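PDB 5JY1: putative short-chain dehydrogenase/reductase from Burkholderia xenovorans, which binds NAD as a member of the short-chain dehydrogenase/reductase family and possibly acts as a 3-oxoacyl-[acyl-carrier-protein] reductase. Local coordinates for residues T73-I78 against T127-R132; V101-V106 against E117-T122; Y150-E155 against H252-L257; G157-G162 against N263-G268. All coordinates share one frame; numbering follows the deposited sequence.

Contact 1 (T73-I78 against T127-R132)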
loop_
_atom_site.group_PDB
_atom_site.type_symbol
_atom_site.label_atom_id
_atom_site.label_comp_id
_atom_site.label_asym_id
_atom_site.label_seq_id
_atom_site.Cartn_x
_atom_site.Cartn_y
_atom_site.Cartn_z
ATOM N N THR A 73 -27.983 12.264 -4.370
ATOM C CA THR A 73 -28.678 11.039 -3.980
ATOM C C THR A 73 -29.678 10.584 -5.036
ATOM O O THR A 73 -30.282 9.516 -4.876
ATOM C CB THR A 73 -29.389 11.215 -2.632
ATOM O OG1 THR A 73 -30.460 12.154 -2.760
ATOM C CG2 THR A 73 -28.413 11.699 -1.560
ATOM N N SER A 74 -29.844 11.345 -6.123
ATOM C CA SER A 74 -30.793 11.019 -7.180
ATOM C C SER A 74 -30.049 10.855 -8.494
ATOM O O SER A 74 -29.453 11.812 -9.000
ATOM C CB SER A 74 -31.865 12.097 -7.318
ATOM O OG SER A 74 -32.610 11.883 -8.509
ATOM N N LYS A 75 -30.102 9.644 -9.049
ATOM C CA LYS A 75 -29.494 9.376 -10.346
ATOM C C LYS A 75 -29.999 10.347 -11.412
ATOM O O LYS A 75 -29.214 10.876 -12.208
ATOM C CB LYS A 75 -29.804 7.933 -10.741
ATOM C CG LYS A 75 -29.267 7.513 -12.081
ATOM C CD LYS A 75 -29.756 6.110 -12.394
ATOM C CE LYS A 75 -29.019 5.496 -13.564
ATOM N NZ LYS A 75 -29.468 4.082 -13.740
ATOM N N ALA A 76 -31.311 10.593 -11.443
ATOM C CA ALA A 76 -31.867 11.489 -12.454
ATOM C C ALA A 76 -31.299 12.896 -12.327
ATOM O O ALA A 76 -31.023 13.550 -13.337
ATOM C CB ALA A 76 -33.393 11.520 -12.357
ATOM N N SER A 77 -31.114 13.379 -11.094
ATOM C CA SER A 77 -30.614 14.739 -10.893
ATOM C C SER A 77 -29.175 14.872 -11.371
ATOM O O SER A 77 -28.809 15.874 -11.999
ATOM C CB SER A 77 -30.713 15.116 -9.413
ATOM O OG SER A 77 -30.266 16.450 -9.190
ATOM N N ILE A 78 -28.351 13.867 -11.078
ATOM C CA ILE A 78 -26.975 13.847 -11.566
ATOM C C ILE A 78 -26.953 13.830 -13.089
ATOM O O ILE A 78 -26.208 14.585 -13.727
ATOM C CB ILE A 78 -26.231 12.634 -10.982
ATOM C CG1 ILE A 78 -26.044 12.795 -9.476
ATOM C CG2 ILE A 78 -24.911 12.458 -11.688
ATOM C CD1 ILE A 78 -25.530 11.531 -8.786
ATOM N N THR A 127 -21.036 8.817 -6.701
ATOM C CA THR A 127 -19.860 8.739 -7.561
ATOM C C THR A 127 -20.104 7.808 -8.740
ATOM O O THR A 127 -19.799 8.147 -9.888
ATOM C CB THR A 127 -18.656 8.273 -6.734
ATOM O OG1 THR A 127 -18.343 9.266 -5.753
ATOM C CG2 THR A 127 -17.443 8.040 -7.607
ATOM N N TRP A 128 -20.662 6.626 -8.469
ATOM C CA TRP A 128 -21.021 5.667 -9.513
ATOM C C TRP A 128 -21.919 6.288 -10.581
ATOM O O TRP A 128 -21.645 6.169 -11.781
ATOM C CB TRP A 128 -21.711 4.471 -8.844
ATOM C CG TRP A 128 -22.397 3.420 -9.711
ATOM C CD1 TRP A 128 -23.701 3.415 -10.113
ATOM C CD2 TRP A 128 -21.835 2.179 -10.166
ATOM N NE1 TRP A 128 -23.976 2.267 -10.823
ATOM C CE2 TRP A 128 -22.844 1.491 -10.866
ATOM C CE3 TRP A 128 -20.576 1.581 -10.040
ATOM C CZ2 TRP A 128 -22.629 0.244 -11.454
ATOM C CZ3 TRP A 128 -20.363 0.351 -10.630
ATOM C CH2 TRP A 128 -21.376 -0.305 -11.326
ATOM N N TRP A 129 -23.008 6.944 -10.160
ATOM C CA TRP A 129 -23.943 7.522 -11.122
ATOM C C TRP A 129 -23.286 8.634 -11.928
ATOM O O TRP A 129 -23.482 8.734 -13.145
ATOM C CB TRP A 129 -25.171 8.069 -10.396
ATOM C CG TRP A 129 -26.108 7.029 -9.884
ATOM C CD1 TRP A 129 -26.423 5.842 -10.478
ATOM C CD2 TRP A 129 -26.855 7.082 -8.663
ATOM N NE1 TRP A 129 -27.334 5.151 -9.701
ATOM C CE2 TRP A 129 -27.610 5.892 -8.581
ATOM C CE3 TRP A 129 -26.952 8.018 -7.628
ATOM C CZ2 TRP A 129 -28.456 5.617 -7.510
ATOM C CZ3 TRP A 129 -27.799 7.742 -6.560
ATOM C CH2 TRP A 129 -28.538 6.550 -6.512
ATOM N N ALA A 130 -22.510 9.489 -11.264
ATOM C CA ALA A 130 -21.914 10.610 -11.978
ATOM C C ALA A 130 -20.836 10.137 -12.942
ATOM O O ALA A 130 -20.740 10.648 -14.063
ATOM C CB ALA A 130 -21.353 11.625 -10.984
ATOM N N MET A 131 -20.016 9.161 -12.529
ATOM C CA MET A 131 -19.000 8.618 -13.434
ATOM C C MET A 131 -19.625 8.032 -14.691
ATOM O O MET A 131 -19.159 8.291 -15.805
ATOM C CB MET A 131 -18.171 7.552 -12.719
ATOM C CG MET A 131 -17.255 8.141 -11.680
ATOM S SD MET A 131 -16.366 6.891 -10.729
ATOM C CE MET A 131 -15.511 6.021 -12.012
ATOM N N ARG A 132 -20.659 7.204 -14.530
ATOM C CA ARG A 132 -21.259 6.586 -15.706
ATOM C C ARG A 132 -22.000 7.597 -16.585
ATOM O O ARG A 132 -22.051 7.419 -17.806
ATOM C CB ARG A 132 -22.168 5.433 -15.271
ATOM C CG ARG A 132 -21.344 4.227 -14.779
ATOM C CD ARG A 132 -22.000 3.453 -13.618
ATOM N NE ARG A 132 -23.377 3.035 -13.895
ATOM C CZ ARG A 132 -23.715 1.912 -14.524
ATOM N NH1 ARG A 132 -22.781 1.091 -14.987
ATOM N NH2 ARG A 132 -24.996 1.602 -14.692
#

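Contact 2 (V101-V106 against E117-T122). With EDO (1,2-ethanediol), chain G.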
loop_
_atom_site.group_PDB
_atom_site.type_symbol
_atom_site.label_atom_id
_atom_site.label_comp_id
_atom_site.label_asym_id
_atom_site.label_seq_id
_atom_site.Cartn_x
_atom_site.Cartn_y
_atom_site.Cartn_z
ATOM N N VAL A 101 -22.177 14.174 3.058
ATOM C CA VAL A 101 -23.166 14.377 4.120
ATOM C C VAL A 101 -22.730 13.578 5.344
ATOM O O VAL A 101 -22.514 12.362 5.240
ATOM C CB VAL A 101 -24.578 13.956 3.684
ATOM C CG1 VAL A 101 -25.540 14.095 4.845
ATOM C CG2 VAL A 101 -25.052 14.792 2.511
ATOM N N PRO A 102 -22.599 14.202 6.511
ATOM C CA PRO A 102 -22.147 13.468 7.697
ATOM C C PRO A 102 -23.243 12.639 8.351
ATOM O O PRO A 102 -24.434 12.947 8.266
ATOM C CB PRO A 102 -21.685 14.586 8.639
ATOM C CG PRO A 102 -22.547 15.750 8.262
ATOM C CD PRO A 102 -22.717 15.651 6.766
ATOM N N THR A 103 -22.812 11.564 9.007
ATOM C CA THR A 103 -23.625 10.812 9.950
ATOM C C THR A 103 -23.077 11.013 11.362
ATOM O O THR A 103 -21.940 11.470 11.530
ATOM C CB THR A 103 -23.636 9.312 9.608
ATOM O OG1 THR A 103 -22.295 8.796 9.624
ATOM C CG2 THR A 103 -24.266 9.076 8.243
ATOM N N PRO A 104 -23.854 10.693 12.401
ATOM C CA PRO A 104 -23.359 10.884 13.770
ATOM C C PRO A 104 -22.074 10.111 14.040
ATOM O O PRO A 104 -21.905 8.970 13.606
ATOM C CB PRO A 104 -24.513 10.371 14.634
ATOM C CG PRO A 104 -25.716 10.623 13.816
ATOM C CD PRO A 104 -25.294 10.354 12.398
ATOM N N ASN A 105 -21.164 10.755 14.771
ATOM C CA ASN A 105 -19.893 10.150 15.180
ATOM C C ASN A 105 -20.158 9.259 16.382
ATOM O O ASN A 105 -20.172 9.713 17.526
ATOM C CB ASN A 105 -18.869 11.225 15.519
ATOM C CG ASN A 105 -18.604 12.152 14.365
ATOM O OD1 ASN A 105 -18.499 11.712 13.217
ATOM N ND2 ASN A 105 -18.501 13.446 14.655
ATOM N N VAL A 106 -20.384 7.968 16.120
ATOM C CA VAL A 106 -20.727 6.999 17.155
ATOM C C VAL A 106 -19.911 5.738 16.911
ATOM O O VAL A 106 -19.419 5.494 15.810
ATOM C CB VAL A 106 -22.242 6.660 17.184
ATOM C CG1 VAL A 106 -23.062 7.886 17.584
ATOM C CG2 VAL A 106 -22.705 6.112 15.835
ATOM N N GLU A 117 -26.524 3.027 4.863
ATOM C CA GLU A 117 -27.216 3.241 3.597
ATOM C C GLU A 117 -27.065 4.682 3.118
ATOM O O GLU A 117 -26.800 4.930 1.935
ATOM C CB GLU A 117 -28.693 2.877 3.754
ATOM C CG GLU A 117 -29.497 2.986 2.466
ATOM C CD GLU A 117 -30.931 2.508 2.632
ATOM O OE1 GLU A 117 -31.311 2.123 3.760
ATOM O OE2 GLU A 117 -31.676 2.518 1.630
ATOM N N GLN A 118 -27.233 5.647 4.026
ATOM C CA GLN A 118 -27.135 7.050 3.641
ATOM C C GLN A 118 -25.728 7.395 3.168
ATOM O O GLN A 118 -25.555 8.127 2.184
ATOM C CB GLN A 118 -27.533 7.940 4.815
ATOM C CG GLN A 118 -27.517 9.421 4.510
ATOM C CD GLN A 118 -27.706 10.258 5.754
ATOM O OE1 GLN A 118 -26.874 11.106 6.077
ATOM N NE2 GLN A 118 -28.801 10.017 6.469
ATOM N N THR A 119 -24.710 6.877 3.860
ATOM C CA THR A 119 -23.336 7.169 3.472
ATOM C C THR A 119 -22.970 6.479 2.162
ATOM O O THR A 119 -22.302 7.075 1.312
ATOM C CB THR A 119 -22.379 6.765 4.594
ATOM O OG1 THR A 119 -22.659 7.560 5.754
ATOM C CG2 THR A 119 -20.956 7.012 4.179
ATOM N N LEU A 120 -23.414 5.235 1.965
ATOM C CA LEU A 120 -23.204 4.580 0.675
ATOM C C LEU A 120 -23.878 5.357 -0.453
ATOM O O LEU A 120 -23.316 5.484 -1.549
ATOM C CB LEU A 120 -23.723 3.138 0.719
ATOM C CG LEU A 120 -22.888 2.131 1.516
ATOM C CD1 LEU A 120 -23.660 0.834 1.639
ATOM C CD2 LEU A 120 -21.520 1.877 0.871
ATOM N N THR A 121 -25.068 5.915 -0.199
ATOM C CA THR A 121 -25.763 6.670 -1.242
ATOM C C THR A 121 -25.025 7.963 -1.581
ATOM O O THR A 121 -24.762 8.244 -2.757
ATOM C CB THR A 121 -27.199 6.982 -0.818
ATOM O OG1 THR A 121 -27.911 5.764 -0.558
ATOM C CG2 THR A 121 -27.921 7.773 -1.916
ATOM N N THR A 122 -24.684 8.768 -0.565
ATOM C CA THR A 122 -24.152 10.103 -0.842
ATOM C C THR A 122 -22.707 10.063 -1.314
ATOM O O THR A 122 -22.268 10.964 -2.038
ATOM C CB THR A 122 -24.263 11.014 0.386
ATOM O OG1 THR A 122 -23.454 10.496 1.452
ATOM C CG2 THR A 122 -25.701 11.127 0.852
HETATM C C1 EDO G . -19.527 11.230 8.602
HETATM O O1 EDO G . -20.158 10.164 7.876
HETATM C C2 EDO G . -18.017 11.018 8.618
HETATM O O2 EDO G . -17.351 12.273 8.819
HETATM O O HOH W 1 -20.891 10.299 4.979
HETATM O O HOH W 2 -24.216 10.319 4.523
#

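Contact 3 (Y150-E155 against H252-L257). With NAD (nicotinamide-adenine-dinucleotide), chain E.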
loop_
_atom_site.group_PDB
_atom_site.type_symbol
_atom_site.label_atom_id
_atom_site.label_comp_id
_atom_site.label_asym_id
_atom_site.label_seq_id
_atom_site.Cartn_x
_atom_site.Cartn_y
_atom_site.Cartn_z
ATOM N N TYR A 150 -11.505 10.368 -1.468
ATOM C CA TYR A 150 -11.687 9.407 -0.392
ATOM C C TYR A 150 -11.079 10.042 0.854
ATOM O O TYR A 150 -11.074 11.276 0.964
ATOM C CB TYR A 150 -11.111 8.026 -0.763
ATOM C CG TYR A 150 -9.607 7.843 -0.681
ATOM C CD1 TYR A 150 -8.751 8.490 -1.566
ATOM C CD2 TYR A 150 -9.050 6.974 0.255
ATOM C CE1 TYR A 150 -7.370 8.300 -1.495
ATOM C CE2 TYR A 150 -7.694 6.778 0.335
ATOM C CZ TYR A 150 -6.857 7.441 -0.535
ATOM O OH TYR A 150 -5.508 7.238 -0.440
ATOM N N SER A 151 -10.592 9.254 1.807
ATOM C CA SER A 151 -10.142 9.839 3.057
ATOM C C SER A 151 -9.063 8.977 3.690
ATOM O O SER A 151 -9.082 7.745 3.589
ATOM C CB SER A 151 -11.303 10.016 4.046
ATOM O OG SER A 151 -10.825 10.496 5.299
ATOM N N ILE A 152 -8.134 9.648 4.373
ATOM C CA ILE A 152 -7.156 8.965 5.215
ATOM C C ILE A 152 -7.839 8.099 6.268
ATOM O O ILE A 152 -7.251 7.117 6.739
ATOM C CB ILE A 152 -6.209 10.005 5.857
ATOM C CG1 ILE A 152 -5.060 9.324 6.599
ATOM C CG2 ILE A 152 -6.968 10.892 6.832
ATOM C CD1 ILE A 152 -4.039 10.295 7.119
ATOM N N ASP A 153 -9.086 8.430 6.639
ATOM C CA ASP A 153 -9.819 7.609 7.605
ATOM C C ASP A 153 -10.003 6.176 7.118
ATOM O O ASP A 153 -10.121 5.256 7.942
ATOM C CB ASP A 153 -11.192 8.225 7.896
ATOM C CG ASP A 153 -11.120 9.478 8.763
ATOM O OD1 ASP A 153 -10.023 9.863 9.239
ATOM O OD2 ASP A 153 -12.198 10.061 8.992
ATOM N N THR A 154 -10.066 5.961 5.794
ATOM C CA THR A 154 -10.205 4.604 5.265
ATOM C C THR A 154 -8.966 3.771 5.507
ATOM O O THR A 154 -9.039 2.539 5.429
ATOM C CB THR A 154 -10.463 4.594 3.754
ATOM O OG1 THR A 154 -9.275 5.026 3.064
ATOM C CG2 THR A 154 -11.601 5.507 3.395
ATOM N N GLU A 155 -7.830 4.419 5.746
ATOM C CA GLU A 155 -6.562 3.742 5.944
ATOM C C GLU A 155 -6.203 3.587 7.415
ATOM O O GLU A 155 -5.516 2.623 7.780
ATOM C CB GLU A 155 -5.457 4.509 5.196
ATOM C CG GLU A 155 -5.643 4.414 3.684
ATOM C CD GLU A 155 -5.039 5.559 2.888
ATOM O OE1 GLU A 155 -4.725 6.616 3.475
ATOM O OE2 GLU A 155 -4.918 5.400 1.648
ATOM N N HIS A 252 -2.416 11.514 -1.345
ATOM C CA HIS A 252 -2.748 12.243 -0.134
ATOM C C HIS A 252 -2.351 13.703 -0.290
ATOM O O HIS A 252 -1.202 14.004 -0.628
ATOM C CB HIS A 252 -2.034 11.629 1.069
ATOM C CG HIS A 252 -2.428 10.205 1.327
ATOM N ND1 HIS A 252 -1.837 9.146 0.675
ATOM C CD2 HIS A 252 -3.369 9.672 2.141
ATOM C CE1 HIS A 252 -2.390 8.015 1.088
ATOM N NE2 HIS A 252 -3.321 8.307 1.979
ATOM N N VAL A 253 -3.300 14.605 -0.018
ATOM C CA VAL A 253 -3.057 16.050 -0.075
ATOM C C VAL A 253 -3.407 16.617 1.295
ATOM O O VAL A 253 -4.516 17.124 1.518
ATOM C CB VAL A 253 -3.864 16.717 -1.207
ATOM C CG1 VAL A 253 -3.452 18.190 -1.354
ATOM C CG2 VAL A 253 -3.621 15.995 -2.521
ATOM N N ASP A 254 -2.446 16.529 2.230
ATOM C CA ASP A 254 -2.789 16.579 3.647
ATOM C C ASP A 254 -1.636 17.088 4.496
ATOM O O ASP A 254 -1.626 16.841 5.709
ATOM C CB ASP A 254 -3.189 15.164 4.168
ATOM C CG ASP A 254 -2.086 14.117 3.939
ATOM O OD1 ASP A 254 -1.005 14.473 3.430
ATOM O OD2 ASP A 254 -2.306 12.926 4.266
ATOM N N GLY A 255 -0.678 17.798 3.904
ATOM C CA GLY A 255 0.455 18.259 4.681
ATOM C C GLY A 255 1.358 17.149 5.154
ATOM O O GLY A 255 2.201 17.381 6.029
ATOM N N GLY A 256 1.187 15.944 4.627
ATOM C CA GLY A 256 1.964 14.802 5.064
ATOM C C GLY A 256 1.335 13.965 6.157
ATOM O O GLY A 256 1.986 13.033 6.639
ATOM N N LEU A 257 0.087 14.252 6.550
ATOM C CA LEU A 257 -0.530 13.561 7.687
ATOM C C LEU A 257 -0.511 12.042 7.532
ATOM O O LEU A 257 -0.403 11.323 8.535
ATOM C CB LEU A 257 -1.975 14.048 7.877
ATOM C CG LEU A 257 -2.731 13.474 9.086
ATOM C CD1 LEU A 257 -2.136 13.984 10.376
ATOM C CD2 LEU A 257 -4.219 13.782 9.035
HETATM P PA NAD E . -18.289 20.068 3.314
HETATM O O1A NAD E . -19.203 19.489 4.351
HETATM O O2A NAD E . -17.587 21.340 3.766
HETATM O O5B NAD E . -19.111 20.361 1.889
HETATM C C5B NAD E . -19.980 19.369 1.468
HETATM C C4B NAD E . -20.788 19.923 0.225
HETATM O O4B NAD E . -21.514 18.967 -0.248
HETATM C C3B NAD E . -21.785 21.021 0.736
HETATM O O3B NAD E . -21.719 22.146 -0.087
HETATM C C2B NAD E . -23.124 20.331 0.645
HETATM O O2B NAD E . -24.248 21.334 0.544
HETATM C C1B NAD E . -22.981 19.600 -0.445
HETATM N N9A NAD E . -23.951 18.521 -0.488
HETATM C C8A NAD E . -24.375 17.802 0.554
HETATM N N7A NAD E . -25.255 16.927 0.112
HETATM C C5A NAD E . -25.379 17.101 -1.206
HETATM C C6A NAD E . -26.180 16.444 -2.143
HETATM N N6A NAD E . -27.147 15.356 -2.109
HETATM N N1A NAD E . -26.127 16.801 -3.411
HETATM C C2A NAD E . -25.286 17.817 -3.800
HETATM N N3A NAD E . -24.512 18.466 -2.898
HETATM C C4A NAD E . -24.570 18.084 -1.583
HETATM O O3 NAD E . -17.182 18.910 2.919
HETATM P PN NAD E . -15.558 19.036 2.823
HETATM O O1N NAD E . -14.977 19.047 4.228
HETATM O O2N NAD E . -15.080 20.287 2.061
HETATM O O5D NAD E . -15.034 17.652 2.080
HETATM C C5D NAD E . -15.224 17.513 0.673
HETATM C C4D NAD E . -14.728 16.104 0.206
HETATM O O4D NAD E . -13.523 15.847 0.712
HETATM C C3D NAD E . -15.666 15.036 0.778
HETATM O O3D NAD E . -15.822 14.014 -0.086
HETATM C C2D NAD E . -14.916 14.559 2.045
HETATM O O2D NAD E . -15.443 13.213 2.396
HETATM C C1D NAD E . -13.655 14.556 1.667
HETATM N N1N NAD E . -12.731 14.713 2.779
HETATM C C2N NAD E . -12.524 15.931 3.348
HETATM C C3N NAD E . -11.639 16.080 4.419
HETATM C C7N NAD E . -11.406 17.427 5.063
HETATM O O7N NAD E . -10.500 17.583 5.867
HETATM N N7N NAD E . -12.237 18.521 4.743
HETATM C C4N NAD E . -10.972 14.982 4.899
HETATM C C5N NAD E . -11.168 13.773 4.332
HETATM C C6N NAD E . -12.055 13.632 3.255
#

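Contact 4 (G157-G162 against N263-G268)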
loop_
_atom_site.group_PDB
_atom_site.type_symbol
_atom_site.label_atom_id
_atom_site.label_comp_id
_atom_site.label_asym_id
_atom_site.label_seq_id
_atom_site.Cartn_x
_atom_site.Cartn_y
_atom_site.Cartn_z
ATOM N N GLY A 157 -8.707 3.390 9.682
ATOM C CA GLY A 157 -9.904 2.869 10.321
ATOM C C GLY A 157 -10.390 3.798 11.416
ATOM O O GLY A 157 -10.668 3.360 12.533
ATOM N N ALA A 158 -10.484 5.091 11.109
ATOM C CA ALA A 158 -10.706 6.092 12.144
ATOM C C ALA A 158 -11.963 5.793 12.956
ATOM O O ALA A 158 -13.011 5.440 12.406
ATOM C CB ALA A 158 -10.809 7.482 11.517
ATOM N N TRP A 159 -11.838 5.935 14.278
ATOM C CA TRP A 159 -12.950 5.719 15.197
ATOM C C TRP A 159 -14.137 6.609 14.842
ATOM O O TRP A 159 -13.976 7.749 14.396
ATOM C CB TRP A 159 -12.538 6.028 16.637
ATOM C CG TRP A 159 -11.582 5.072 17.289
ATOM C CD1 TRP A 159 -10.242 4.937 17.032
ATOM C CD2 TRP A 159 -11.877 4.171 18.366
ATOM N NE1 TRP A 159 -9.699 3.984 17.864
ATOM C CE2 TRP A 159 -10.680 3.499 18.691
ATOM C CE3 TRP A 159 -13.044 3.854 19.075
ATOM C CZ2 TRP A 159 -10.613 2.528 19.700
ATOM C CZ3 TRP A 159 -12.976 2.884 20.078
ATOM C CH2 TRP A 159 -11.765 2.240 20.382
ATOM N N LEU A 160 -15.339 6.071 15.060
ATOM C CA LEU A 160 -16.625 6.760 14.980
ATOM C C LEU A 160 -17.061 7.032 13.547
ATOM O O LEU A 160 -18.131 7.626 13.350
ATOM C CB LEU A 160 -16.637 8.091 15.758
ATOM C CG LEU A 160 -16.117 8.079 17.201
ATOM C CD1 LEU A 160 -16.235 9.460 17.841
ATOM C CD2 LEU A 160 -16.854 7.035 18.036
ATOM N N HIS A 161 -16.287 6.601 12.544
ATOM C CA HIS A 161 -16.560 6.873 11.138
ATOM C C HIS A 161 -16.713 5.593 10.324
ATOM O O HIS A 161 -16.464 5.594 9.117
ATOM C CB HIS A 161 -15.450 7.736 10.532
ATOM C CG HIS A 161 -15.339 9.100 11.133
ATOM N ND1 HIS A 161 -14.283 9.942 10.860
ATOM C CD2 HIS A 161 -16.156 9.778 11.973
ATOM C CE1 HIS A 161 -14.448 11.078 11.517
ATOM N NE2 HIS A 161 -15.577 11.005 12.200
ATOM N N GLY A 162 -17.133 4.494 10.968
ATOM C CA GLY A 162 -17.107 3.192 10.304
ATOM C C GLY A 162 -17.849 3.157 8.977
ATOM O O GLY A 162 -17.379 2.550 8.010
ATOM N N ASN A 263 -4.145 9.181 16.037
ATOM C CA ASN A 263 -4.910 8.299 16.913
ATOM C C ASN A 263 -6.260 8.949 17.196
ATOM O O ASN A 263 -6.320 10.022 17.802
ATOM C CB ASN A 263 -4.139 8.024 18.206
ATOM C CG ASN A 263 -4.781 6.935 19.058
ATOM O OD1 ASN A 263 -5.835 6.399 18.715
ATOM N ND2 ASN A 263 -4.133 6.594 20.168
ATOM N N SER A 264 -7.339 8.305 16.751
ATOM C CA SER A 264 -8.684 8.858 16.860
ATOM C C SER A 264 -9.514 8.231 17.983
ATOM O O SER A 264 -10.731 8.449 18.037
ATOM C CB SER A 264 -9.419 8.727 15.516
ATOM O OG SER A 264 -9.321 7.412 14.975
ATOM N N ARG A 265 -8.896 7.490 18.901
ATOM C CA ARG A 265 -9.678 6.916 19.991
ATOM C C ARG A 265 -10.292 8.036 20.827
ATOM O O ARG A 265 -9.567 8.933 21.280
ATOM C CB ARG A 265 -8.838 6.018 20.895
ATOM C CG ARG A 265 -9.674 5.396 22.016
ATOM C CD ARG A 265 -8.832 4.651 23.060
ATOM N NE ARG A 265 -8.140 3.511 22.468
ATOM C CZ ARG A 265 -6.836 3.470 22.217
ATOM N NH1 ARG A 265 -6.071 4.513 22.526
ATOM N NH2 ARG A 265 -6.299 2.385 21.656
ATOM N N PRO A 266 -11.611 8.036 21.036
ATOM C CA PRO A 266 -12.224 9.083 21.866
ATOM C C PRO A 266 -11.707 9.041 23.299
ATOM O O PRO A 266 -11.313 7.992 23.813
ATOM C CB PRO A 266 -13.723 8.757 21.799
ATOM C CG PRO A 266 -13.889 7.970 20.542
ATOM C CD PRO A 266 -12.619 7.169 20.397
ATOM N N ALA A 267 -11.740 10.209 23.951
ATOM C CA ALA A 267 -11.111 10.365 25.264
ATOM C C ALA A 267 -11.718 9.439 26.315
ATOM O O ALA A 267 -11.009 8.952 27.206
ATOM C CB ALA A 267 -11.216 11.820 25.721
ATOM N N GLY A 268 -13.019 9.198 26.245
ATOM C CA GLY A 268 -13.691 8.412 27.259
ATOM C C GLY A 268 -13.644 6.908 27.082
ATOM O O GLY A 268 -14.290 6.191 27.853
#

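Contact 1 (T73-I78 against T127-R132)
Lys-75 NZ and Trp-129 NE1 converge on one carboxylate oxygen, OD2 of Asp-113 of the second subunit, the lysine through a salt bridge and the indole through a hydrogen bond. The two donors belong to neighbouring helices of a Rossmann fold, 75-89 and 113-141, so the contact lies at an interface between subunits, where both helices of one chain meet the same acidic side chain of the second. The donors also lie side by side in a CH-pi contact: Lys-75 CB sits 3.6 Å from the centroid of the five-membered ring of Trp-129, only 8° off its normal. With CG anti to the backbone N (chi1 179°) and the chain extended beyond it, the lysine crosses the indole at about a right angle, and its CD passes 3.7 Å from Trp-129 NE1 on the way to the carboxylate. Ile-78 approaches at the ring's edge, its CD1 near the ring plane and 3.8 Å from Trp-129 CB. Its CG2 branch presses on the helix backbone instead, 3.5 Å from Ala-130 CA. Ser-74 caps helix 75-89 with a weak bond from Ser-77 N to its OG. Thr-73, which touches NAD, ends the interface by bringing its carbonyl O within 3.5 Å of Trp-129 CZ3.

Contact 2 (V101-V106 against E117-T122)
Gln-118 meets the loop first: its extended chain brings OE1 within 3.5 Å of Val-101 CG1, and the same oxygen accepts from a water 3.2 Å away. At the next residue, Thr-119 OG1 lies 3.3 Å from the methyl CG2 of Thr-103. Both threonine hydroxyls are hydrogen-bonded to OD2 of Asp-163, which thus clamps loop and helix together. Thr-122 closes the series with an apolar touch, its CG2 4.1 Å from Val-101 CG2, while its OG1 donates to the water held by Gln-118. That water in turn donates to Val-101 O at 2.8 Å, so water, like Asp-163, bridges two segments that share no direct hydrogen bond. A bound 1,2-ethanediol, probably from the crystallisation liquor, donates from O1 to Thr-103 OG1 at 3.1 Å. In this Rossmann fold the loop leaves strand 94-97 and its Val-101 touches NAD; helix 113-141 runs beside it, with Thr-119 and Leu-120 packed on Ala-167 of helix 162-182.

Contact 3 (Y150-E155 against H252-L257)
His-252 and Ile-152 bury nearly equal areas here, one through a polar bond and the other through hydrocarbon, and Leu-257 receives the second. His-252 NE2 donates to Glu-155 OE1 at 2.7 Å, almost straight at 171°; the oxygen uses its syn lone pair and lies close to the imidazole plane, although carboxylate and ring are turned 41° apart. Ile-152 makes the apolar half of the contact, its CG1 turned directly away from the backbone N (chi1 -173°), and sets CD1 4.0 Å from Leu-257 CG, crossing that side chain at about a right angle. Leu-257 ends a type I' turn that starts at Asp-254, whose OD1 accepts from Gly-256 N at 2.9 Å in an Asx turn. The contact thus ties the segment after strand 144-149 of the Rossmann sheet to the end of its last strand, 250-253, at one border of the sheet within this chain. The first of these segments also borders the cofactor: Ser-151 OG is 3.4 Å from NAD C5N, and it accepts a capping bond from Asp-153 N. His-252 is stacked on His-258. The other carboxylate oxygen, Glu-155 OE2, takes a hydrogen bond from Tyr-150 OH at 2.8 Å; with a donor on each oxygen, the glutamate would probably be favoured in its ionised form.

Contact 4 (G157-G162 against N263-G268)
Trp-159 lays one indole face on the backbone of the C-terminal tail, with Arg-265 CA 3.5 Å from the centroid of its five-membered ring and 7° off the normal. The tryptophan occupies a type II beta turn, Ala-158 to His-161, in the loop before helix 162-182 of the Rossmann fold. Pro-266 packs beside it, its CD 3.6 Å from Trp-159 CE3. The proline CG meets Leu-160 CD1 at 3.9 Å, the two side chains sliding past each other in opposite directions. Ser-264 joins loop and tail directly: held between backbone N and carbonyl carbon (chi1 49°), its OG accepts from Trp-159 N at 3.0 Å while lying in the indole plane, 3.3 Å from Trp-159 CD1. Beyond this first shell, Leu-160 N donates to Glu-181 OE2 of the second subunit, and Arg-265 NH1 bonds to Ala-217 O of the fourth. Within the tail an Asx turn shapes the backbone, Arg-265 N donating to Asn-263 OD1 at 3.3 Å from above the plane of the amide carbonyl.

In the fold
From the N terminus, contact 1 opens just after strand 64-69 and closes on helix 113-141. Contact 2 is nested inside that loop and uses the same helix, the two meeting where Thr-73 packs on Thr-121 and Thr-122. Contacts 3 and 4 follow in series and cross: residues 150-155 and 157-162 come first, and their partners 252-257 and 263-268 return in the same order. Both therefore bring the C-terminal part of the chain back to the region between strand 144-149 and helix 162-182. Asp-153 and His-161 probably join contacts 3 and 4 by a hydrogen bond, while Leu-160 packs against Asn-105 and Val-106, linking contact 4 to contact 2.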